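Local structure of purine nucleosidase, (IunH-1) (Sulfolobus solfataricus, 3T8J) at residues I38-E52 / G82-A96. The protein belongs to the nucleoside hydrolase family, whose fold is built round a mixed, mainly parallel beta sheet flanked by helices. Numbering follows the deposited sequence. Where two conformers were deposited one is given.
Sequences ISYEQEVKNALWALE and GGIGDVTVEPKRLKA
Glu52 OE2 takes two backbone N-H groups of the loop: Leu94 N, 2.8 Å from it, comes nearly along the C-O axis, while Arg93 N arrives on the syn side, slightly out of the carboxylate plane. The other oxygen, Glu52 OE1, receives Lys92 N on its syn lone pair at 2.8 Å. Three consecutive amides thus converge on one buried carboxylate, which holds its rotation where the loop turns round it; they would be expected to stabilise its negative charge. The Glu52 chain runs extended beyond CG (chi2 -174°), which carries the carboxylate out to these amides. The Arg93 guanidinium lays one face over Glu52 CD, a long charge pairing to which no N-H is directed, and its NH2 shares a water with Glu52 O.

At the other end, Gln42 and Asn46 act as a linked amide pair. Gln42 NE2 donates almost straight to Val89 O (3.0 Å), and its second N-H, also in the amide plane, reaches Asn46 OD1 from above the carbonyl plane. Asn46 ND2 in turn gives a bond to Gly82 O (2.9 Å) and another to Thr10 O.

Between these polar ends, Val89 sits over one face of the Trp49 indole, its CB 3.7 Å from the five-membered ring centroid in a CH-pi contact. Pro91 CG packs on Leu48 CB, and Leu48 CD2 meets Leu94 CB. Toward solvent, Lys45 NZ forms a salt bridge with Glu90, meeting OE2 on its syn lone pair (2.8 Å).

The loop 82-96, between helices 76-79 and 101-111, runs along one flank of helix 40-53; other flanks of this helix pack on strands 27-33 and 60-62 of the central sheet and on helix 12-23.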
ATOM      1  N   ILE A  38     -13.666  -6.971 -24.262  1.00 22.33           N
ATOM      2  CA  ILE A  38     -14.645  -8.086 -24.335  1.00 23.10           C
ATOM      3  C   ILE A  38     -13.927  -9.442 -24.302  1.00 24.04           C
ATOM      4  O   ILE A  38     -12.692  -9.508 -24.286  1.00 22.94           O
ATOM      5  CB  ILE A  38     -15.554  -7.985 -25.592  1.00 25.67           C
ATOM      6  CG1 ILE A  38     -14.744  -8.268 -26.862  1.00 23.45           C
ATOM      7  CG2 ILE A  38     -16.273  -6.642 -25.654  1.00 26.16           C
ATOM      8  CD1 ILE A  38     -15.589  -8.488 -28.097  1.00 27.22           C
ATOM      9  N   SER A  39     -14.671 -10.528 -24.338  1.00 24.06           N
ATOM     10  CA  SER A  39     -14.081 -11.863 -24.342  1.00 25.29           C
ATOM     11  C   SER A  39     -12.947 -11.965 -25.366  1.00 23.54           C
ATOM     12  O   SER A  39     -13.093 -11.607 -26.547  1.00 23.37           O
ATOM     13  CB  SER A  39     -15.157 -12.914 -24.629  1.00 28.20           C
ATOM     14  OG  SER A  39     -14.664 -13.980 -25.416  1.00 35.90           O
ATOM     15  N   TYR A  40     -11.812 -12.459 -24.891  1.00 23.48           N
ATOM     16  CA  TYR A  40     -10.576 -12.489 -25.697  1.00 22.51           C
ATOM     17  C   TYR A  40     -10.747 -13.236 -27.032  1.00 23.34           C
ATOM     18  O   TYR A  40     -10.317 -12.746 -28.077  1.00 23.33           O
ATOM     19  CB  TYR A  40      -9.456 -13.095 -24.849  1.00 22.38           C
ATOM     20  CG  TYR A  40      -8.151 -13.439 -25.540  1.00 22.46           C
ATOM     21  CD1 TYR A  40      -7.109 -12.536 -25.596  1.00 22.51           C
ATOM     22  CD2 TYR A  40      -7.956 -14.701 -26.083  1.00 23.08           C
ATOM     23  CE1 TYR A  40      -5.904 -12.898 -26.213  1.00 23.56           C
ATOM     24  CE2 TYR A  40      -6.761 -15.067 -26.679  1.00 25.59           C
ATOM     25  CZ  TYR A  40      -5.745 -14.169 -26.730  1.00 24.52           C
ATOM     26  OH  TYR A  40      -4.547 -14.607 -27.311  1.00 25.52           O
ATOM     27  N   GLU A  41     -11.393 -14.400 -27.036  0.50 23.04           N
ATOM     28  CA  GLU A  41     -11.464 -15.141 -28.292  0.50 23.52           C
ATOM     29  C   GLU A  41     -12.357 -14.415 -29.331  0.50 23.36           C
ATOM     30  O   GLU A  41     -12.095 -14.484 -30.536  0.50 23.91           O
ATOM     31  CB  GLU A  41     -11.922 -16.586 -28.071  0.50 24.07           C
ATOM     32  CG  GLU A  41     -11.059 -17.402 -27.113  0.50 24.83           C
ATOM     33  CD  GLU A  41      -9.666 -17.738 -27.658  0.50 27.34           C
ATOM     34  OE1 GLU A  41      -9.469 -17.723 -28.891  0.50 32.87           O
ATOM     35  OE2 GLU A  41      -8.765 -18.037 -26.843  0.50 30.10           O
ATOM     36  N   GLN A  42     -13.349 -13.648 -28.871  1.00 24.26           N
ATOM     37  CA  GLN A  42     -14.138 -12.831 -29.774  1.00 24.28           C
ATOM     38  C   GLN A  42     -13.326 -11.635 -30.299  1.00 23.38           C
ATOM     39  O   GLN A  42     -13.516 -11.194 -31.442  1.00 23.39           O
ATOM     40  CB  GLN A  42     -15.464 -12.377 -29.149  1.00 24.85           C
ATOM     41  CG  GLN A  42     -16.412 -11.653 -30.124  1.00 24.72           C
ATOM     42  CD  GLN A  42     -16.832 -12.517 -31.322  1.00 25.15           C
ATOM     43  OE1 GLN A  42     -17.270 -13.673 -31.142  1.00 29.35           O
ATOM     44  NE2 GLN A  42     -16.718 -11.984 -32.534  1.00 25.31           N
ATOM     45  N   GLU A  43     -12.434 -11.115 -29.473  1.00 21.38           N
ATOM     46  CA  GLU A  43     -11.541 -10.031 -29.946  1.00 20.91           C
ATOM     47  C   GLU A  43     -10.685 -10.474 -31.118  1.00 21.63           C
ATOM     48  O   GLU A  43     -10.477  -9.702 -32.069  1.00 20.96           O
ATOM     49  CB  GLU A  43     -10.660  -9.525 -28.794  1.00 19.39           C
ATOM     50  CG  GLU A  43     -11.396  -8.830 -27.686  1.00 19.42           C
ATOM     51  CD  GLU A  43     -10.475  -8.364 -26.573  1.00 20.29           C
ATOM     52  OE1 GLU A  43      -9.340  -8.912 -26.483  1.00 21.01           O
ATOM     53  OE2 GLU A  43     -10.872  -7.459 -25.815  1.00 20.51           O
ATOM     54  N   VAL A  44     -10.169 -11.704 -31.066  1.00 21.20           N
ATOM     55  CA  VAL A  44      -9.393 -12.264 -32.177  1.00 21.54           C
ATOM     56  C   VAL A  44     -10.247 -12.381 -33.446  1.00 22.64           C
ATOM     57  O   VAL A  44      -9.873 -11.971 -34.544  1.00 22.97           O
ATOM     58  CB  VAL A  44      -8.763 -13.624 -31.801  1.00 21.70           C
ATOM     59  CG1 VAL A  44      -8.003 -14.231 -32.971  1.00 23.75           C
ATOM     60  CG2 VAL A  44      -7.893 -13.541 -30.550  1.00 22.03           C
ATOM     61  N   LYS A  45     -11.458 -12.932 -33.294  1.00 22.91           N
ATOM     62  CA  LYS A  45     -12.359 -13.064 -34.419  1.00 24.14           C
ATOM     63  C   LYS A  45     -12.795 -11.719 -35.005  1.00 23.18           C
ATOM     64  O   LYS A  45     -12.904 -11.576 -36.220  1.00 24.82           O
ATOM     65  CB  LYS A  45     -13.586 -13.917 -34.036  1.00 24.38           C
ATOM     66  CG  LYS A  45     -13.256 -15.359 -33.571  1.00 25.42           C
ATOM     67  CD  LYS A  45     -12.497 -16.194 -34.566  1.00 27.95           C
ATOM     68  CE  LYS A  45     -12.273 -17.648 -34.073  1.00 30.42           C
ATOM     69  NZ  LYS A  45     -13.529 -18.493 -34.043  1.00 33.10           N
ATOM     70  N   ASN A  46     -12.968 -10.721 -34.145  1.00 23.45           N
ATOM     71  CA  ASN A  46     -13.330  -9.374 -34.595  1.00 22.68           C
ATOM     72  C   ASN A  46     -12.259  -8.800 -35.521  1.00 22.67           C
ATOM     73  O   ASN A  46     -12.575  -8.204 -36.555  1.00 23.37           O
ATOM     74  CB  ASN A  46     -13.509  -8.406 -33.414  1.00 21.81           C
ATOM     75  CG  ASN A  46     -14.825  -8.580 -32.662  1.00 24.30           C
ATOM     76  OD1 ASN A  46     -15.746  -9.301 -33.083  1.00 24.94           O
ATOM     77  ND2 ASN A  46     -14.936  -7.862 -31.543  1.00 24.89           N
ATOM     78  N   ALA A  47     -11.003  -8.990 -35.152  1.00 22.39           N
ATOM     79  CA  ALA A  47      -9.924  -8.446 -35.967  1.00 21.84           C
ATOM     80  C   ALA A  47      -9.812  -9.126 -37.343  1.00 22.30           C
ATOM     81  O   ALA A  47      -9.642  -8.473 -38.368  1.00 23.24           O
ATOM     82  CB  ALA A  47      -8.583  -8.536 -35.190  1.00 20.46           C
ATOM     83  N   LEU A  48      -9.911 -10.451 -37.356  1.00 23.60           N
ATOM     84  CA  LEU A  48      -9.886 -11.232 -38.583  1.00 24.12           C
ATOM     85  C   LEU A  48     -11.038 -10.860 -39.515  1.00 25.32           C
ATOM     86  O   LEU A  48     -10.849 -10.628 -40.697  1.00 25.58           O
ATOM     87  CB  LEU A  48      -9.929 -12.725 -38.257  1.00 24.35           C
ATOM     88  CG  LEU A  48      -8.682 -13.297 -37.558  1.00 24.08           C
ATOM     89  CD1 LEU A  48      -9.054 -14.600 -36.847  1.00 26.30           C
ATOM     90  CD2 LEU A  48      -7.519 -13.506 -38.526  1.00 24.75           C
ATOM     91  N   TRP A  49     -12.241 -10.779 -38.948  1.00 25.35           N
ATOM     92  CA  TRP A  49     -13.403 -10.338 -39.688  1.00 27.13           C
ATOM     93  C   TRP A  49     -13.219  -8.922 -40.243  1.00 26.38           C
ATOM     94  O   TRP A  49     -13.535  -8.683 -41.395  1.00 27.48           O
ATOM     95  CB  TRP A  49     -14.654 -10.408 -38.816  1.00 27.91           C
ATOM     96  CG  TRP A  49     -15.900  -9.929 -39.499  1.00 30.61           C
ATOM     97  CD1 TRP A  49     -16.751 -10.671 -40.265  1.00 32.08           C
ATOM     98  CD2 TRP A  49     -16.423  -8.602 -39.489  1.00 31.50           C
ATOM     99  NE1 TRP A  49     -17.784  -9.891 -40.727  1.00 34.27           N
ATOM    100  CE2 TRP A  49     -17.616  -8.618 -40.263  1.00 32.54           C
ATOM    101  CE3 TRP A  49     -16.022  -7.411 -38.888  1.00 31.89           C
ATOM    102  CZ2 TRP A  49     -18.372  -7.486 -40.476  1.00 35.89           C
ATOM    103  CZ3 TRP A  49     -16.790  -6.269 -39.101  1.00 35.42           C
ATOM    104  CH2 TRP A  49     -17.952  -6.326 -39.886  1.00 34.95           C
ATOM    105  N   ALA A  50     -12.704  -7.996 -39.439  1.00 25.77           N
ATOM    106  CA  ALA A  50     -12.482  -6.622 -39.891  1.00 24.87           C
ATOM    107  C   ALA A  50     -11.558  -6.556 -41.114  1.00 25.16           C
ATOM    108  O   ALA A  50     -11.839  -5.836 -42.076  1.00 25.82           O
ATOM    109  CB  ALA A  50     -11.917  -5.774 -38.746  1.00 24.75           C
ATOM    110  N   LEU A  51     -10.470  -7.320 -41.087  1.00 25.00           N
ATOM    111  CA  LEU A  51      -9.536  -7.366 -42.215  1.00 25.31           C
ATOM    112  C   LEU A  51     -10.201  -7.888 -43.484  1.00 26.91           C
ATOM    113  O   LEU A  51      -9.915  -7.411 -44.586  1.00 27.31           O
ATOM    114  CB  LEU A  51      -8.283  -8.187 -41.854  1.00 24.03           C
ATOM    115  CG  LEU A  51      -7.360  -7.538 -40.833  1.00 24.42           C
ATOM    116  CD1 LEU A  51      -6.416  -8.603 -40.280  1.00 23.85           C
ATOM    117  CD2 LEU A  51      -6.564  -6.380 -41.444  1.00 24.70           C
ATOM    118  N   GLU A  52     -11.071  -8.889 -43.344  1.00 26.90           N
ATOM    119  CA  GLU A  52     -11.824  -9.420 -44.497  1.00 28.83           C
ATOM    120  C   GLU A  52     -12.686  -8.377 -45.213  1.00 28.90           C
ATOM    121  O   GLU A  52     -12.826  -8.433 -46.451  1.00 31.11           O
ATOM    122  CB  GLU A  52     -12.686 -10.637 -44.097  1.00 29.64           C
ATOM    123  CG  GLU A  52     -11.863 -11.868 -43.757  1.00 29.17           C
ATOM    124  CD  GLU A  52     -12.691 -13.141 -43.493  1.00 32.45           C
ATOM    125  OE1 GLU A  52     -13.941 -13.075 -43.351  1.00 33.19           O
ATOM    126  OE2 GLU A  52     -12.049 -14.218 -43.444  1.00 33.93           O
ATOM    127  N   GLY A  82     -20.359  -8.487 -28.545  1.00 32.70           N
ATOM    128  CA  GLY A  82     -19.428  -8.698 -29.631  1.00 31.18           C
ATOM    129  C   GLY A  82     -18.476  -7.529 -29.821  1.00 28.62           C
ATOM    130  O   GLY A  82     -17.700  -7.507 -30.773  1.00 28.76           O
ATOM    131  N   GLY A  83     -18.577  -6.530 -28.959  1.00 28.87           N
ATOM    132  CA  GLY A  83     -17.660  -5.360 -29.032  1.00 27.69           C
ATOM    133  C   GLY A  83     -18.094  -4.276 -30.017  1.00 29.04           C
ATOM    134  O   GLY A  83     -17.544  -3.156 -30.025  1.00 28.72           O
ATOM    135  N   ILE A  84     -19.128  -4.580 -30.799  1.00 31.85           N
ATOM    136  CA  ILE A  84     -19.663  -3.710 -31.841  1.00 33.94           C
ATOM    137  C   ILE A  84     -21.183  -3.819 -31.764  1.00 36.17           C
ATOM    138  O   ILE A  84     -21.881  -3.869 -32.779  1.00 39.31           O
ATOM    139  CB  ILE A  84     -19.115  -4.118 -33.231  1.00 33.75           C
ATOM    140  CG1 ILE A  84     -19.329  -5.618 -33.500  1.00 36.38           C
ATOM    141  CG2 ILE A  84     -17.637  -3.784 -33.313  1.00 33.37           C
ATOM    142  CD1 ILE A  84     -19.293  -5.961 -35.008  1.00 41.31           C
ATOM    143  N   GLY A  85     -21.672  -3.824 -30.533  1.00 36.53           N
ATOM    144  CA  GLY A  85     -23.049  -4.236 -30.255  1.00 39.17           C
ATOM    145  C   GLY A  85     -23.102  -5.721 -29.954  1.00 39.19           C
ATOM    146  O   GLY A  85     -22.081  -6.345 -29.719  1.00 36.28           O
ATOM    147  N   ASP A  86     -24.305  -6.301 -29.941  1.00 41.30           N
ATOM    148  CA  ASP A  86     -24.404  -7.719 -29.545  1.00 42.94           C
ATOM    149  C   ASP A  86     -24.128  -8.755 -30.642  1.00 42.42           C
ATOM    150  O   ASP A  86     -24.061  -9.949 -30.335  1.00 43.88           O
ATOM    151  CB  ASP A  86     -25.756  -8.002 -28.861  1.00 46.55           C
ATOM    152  CG  ASP A  86     -25.861  -7.342 -27.458  1.00 49.59           C
ATOM    153  OD1 ASP A  86     -24.844  -7.200 -26.716  1.00 49.02           O
ATOM    154  OD2 ASP A  86     -26.991  -6.974 -27.092  1.00 53.30           O
ATOM    155  N   VAL A  87     -24.004  -8.337 -31.908  1.00 41.35           N
ATOM    156  CA  VAL A  87     -23.566  -9.253 -32.968  1.00 41.11           C
ATOM    157  C   VAL A  87     -22.154  -9.764 -32.672  1.00 37.58           C
ATOM    158  O   VAL A  87     -21.289  -8.993 -32.241  1.00 35.46           O
ATOM    159  CB  VAL A  87     -23.576  -8.584 -34.361  1.00 41.54           C
ATOM    160  CG1 VAL A  87     -22.597  -7.464 -34.436  1.00 43.13           C
ATOM    161  CG2 VAL A  87     -23.295  -9.615 -35.456  1.00 43.75           C
ATOM    162  N   THR A  88     -21.955 -11.065 -32.877  1.00 37.10           N
ATOM    163  CA  THR A  88     -20.687 -11.743 -32.677  1.00 35.29           C
ATOM    164  C   THR A  88     -20.240 -12.314 -34.010  1.00 34.47           C
ATOM    165  O   THR A  88     -20.644 -13.400 -34.422  1.00 35.80           O
ATOM    166  CB  THR A  88     -20.776 -12.841 -31.615  1.00 37.00           C
ATOM    167  OG1 THR A  88     -21.833 -13.746 -31.943  1.00 40.12           O
ATOM    168  CG2 THR A  88     -21.065 -12.229 -30.229  1.00 39.48           C
ATOM    169  N   VAL A  89     -19.377 -11.558 -34.691  1.00 31.63           N
ATOM    170  CA  VAL A  89     -18.959 -11.888 -36.042  1.00 31.47           C
ATOM    171  C   VAL A  89     -17.960 -13.036 -36.078  1.00 30.00           C
ATOM    172  O   VAL A  89     -17.372 -13.390 -35.060  1.00 30.31           O
ATOM    173  CB  VAL A  89     -18.292 -10.666 -36.777  1.00 29.25           C
ATOM    174  CG1 VAL A  89     -19.244  -9.474 -36.872  1.00 32.52           C
ATOM    175  CG2 VAL A  89     -16.957 -10.250 -36.097  1.00 28.17           C
ATOM    176  N   GLU A  90     -17.776 -13.595 -37.264  1.00 31.32           N
ATOM    177  CA  GLU A  90     -16.872 -14.720 -37.476  1.00 31.50           C
ATOM    178  C   GLU A  90     -16.261 -14.536 -38.869  1.00 31.24           C
ATOM    179  O   GLU A  90     -16.996 -14.386 -39.850  1.00 33.45           O
ATOM    180  CB  GLU A  90     -17.649 -16.063 -37.372  1.00 33.47           C
ATOM    181  CG  GLU A  90     -16.811 -17.360 -37.484  1.00 35.53           C
ATOM    182  CD  GLU A  90     -15.810 -17.585 -36.348  1.00 38.29           C
ATOM    183  OE1 GLU A  90     -15.803 -16.816 -35.361  1.00 39.80           O
ATOM    184  OE2 GLU A  90     -15.019 -18.560 -36.461  1.00 41.89           O
ATOM    185  N   PRO A  91     -14.927 -14.558 -38.971  1.00 30.57           N
ATOM    186  CA  PRO A  91     -14.331 -14.556 -40.312  1.00 31.23           C
ATOM    187  C   PRO A  91     -14.706 -15.788 -41.113  1.00 33.25           C
ATOM    188  O   PRO A  91     -14.926 -16.885 -40.551  1.00 33.69           O
ATOM    189  CB  PRO A  91     -12.825 -14.563 -40.028  1.00 30.33           C
ATOM    190  CG  PRO A  91     -12.717 -15.241 -38.691  1.00 30.44           C
ATOM    191  CD  PRO A  91     -13.922 -14.762 -37.917  1.00 29.49           C
ATOM    192  N   LYS A  92     -14.786 -15.607 -42.429  1.00 33.71           N
ATOM    193  CA  LYS A  92     -15.081 -16.703 -43.332  1.00 36.19           C
ATOM    194  C   LYS A  92     -13.874 -17.519 -43.731  1.00 36.34           C
ATOM    195  O   LYS A  92     -14.002 -18.705 -44.030  1.00 38.00           O
ATOM    196  CB  LYS A  92     -15.774 -16.163 -44.582  1.00 38.08           C
ATOM    197  CG  LYS A  92     -17.161 -15.601 -44.315  1.00 43.30           C
ATOM    198  CD  LYS A  92     -17.823 -15.188 -45.623  1.00 50.43           C
ATOM    199  CE  LYS A  92     -19.142 -14.471 -45.388  1.00 55.11           C
ATOM    200  NZ  LYS A  92     -20.076 -15.319 -44.591  1.00 58.64           N
ATOM    201  N   ARG A  93     -12.706 -16.872 -43.816  1.00 34.63           N
ATOM    202  CA  ARG A  93     -11.515 -17.496 -44.359  1.00 35.77           C
ATOM    203  C   ARG A  93     -10.258 -17.312 -43.494  1.00 34.73           C
ATOM    204  O   ARG A  93      -9.483 -18.255 -43.336  1.00 35.63           O
ATOM    205  CB  ARG A  93     -11.230 -16.917 -45.749  1.00 37.38           C
ATOM    206  CG  ARG A  93     -12.304 -17.158 -46.772  1.00 41.24           C
ATOM    207  CD  ARG A  93     -12.069 -16.286 -48.012  1.00 45.07           C
ATOM    208  NE  ARG A  93     -12.222 -14.870 -47.659  1.00 46.44           N
ATOM    209  CZ  ARG A  93     -13.390 -14.237 -47.534  1.00 47.06           C
ATOM    210  NH1 ARG A  93     -14.545 -14.878 -47.748  1.00 49.43           N
ATOM    211  NH2 ARG A  93     -13.403 -12.952 -47.184  1.00 47.27           N
ATOM    212  N   LEU A  94     -10.026 -16.114 -42.965  1.00 33.64           N
ATOM    213  CA  LEU A  94      -8.771 -15.852 -42.273  1.00 32.75           C
ATOM    214  C   LEU A  94      -8.699 -16.570 -40.937  1.00 32.29           C
ATOM    215  O   LEU A  94      -9.723 -16.720 -40.259  1.00 32.12           O
ATOM    216  CB  LEU A  94      -8.573 -14.344 -42.051  1.00 32.12           C
ATOM    217  CG  LEU A  94      -8.460 -13.478 -43.318  1.00 32.46           C
ATOM    218  CD1 LEU A  94      -8.280 -12.008 -42.897  1.00 32.23           C
ATOM    219  CD2 LEU A  94      -7.305 -13.916 -44.232  1.00 36.90           C
ATOM    220  N   LYS A  95      -7.484 -16.990 -40.576  1.00 31.47           N
ATOM    221  CA  LYS A  95      -7.200 -17.659 -39.305  1.00 31.40           C
ATOM    222  C   LYS A  95      -6.089 -16.918 -38.566  1.00 29.75           C
ATOM    223  O   LYS A  95      -5.177 -16.361 -39.193  1.00 30.20           O
ATOM    224  CB  LYS A  95      -6.768 -19.112 -39.546  1.00 33.59           C
ATOM    225  CG  LYS A  95      -7.854 -20.012 -40.207  1.00 38.44           C
ATOM    226  CD  LYS A  95      -7.279 -21.375 -40.560  1.00 45.24           C
ATOM    227  CE  LYS A  95      -8.313 -22.280 -41.249  1.00 50.25           C
ATOM    228  NZ  LYS A  95      -7.660 -23.391 -42.023  1.00 55.33           N
ATOM    229  N   ALA A  96      -6.154 -16.921 -37.237  1.00 28.27           N
ATOM    230  CA  ALA A  96      -5.101 -16.334 -36.404  1.00 27.95           C
ATOM    231  C   ALA A  96      -3.775 -17.070 -36.586  1.00 28.51           C
ATOM    232  O   ALA A  96      -3.741 -18.272 -36.864  1.00 30.43           O
ATOM    233  CB  ALA A  96      -5.505 -16.381 -34.932  1.00 28.08           C
TER
HETATM  234  O   HOH W   1     -18.613  -9.138 -33.229  1.00 19.20           O
HETATM  235  O   HOH W   2     -11.448 -10.965 -47.620  1.00 31.33           O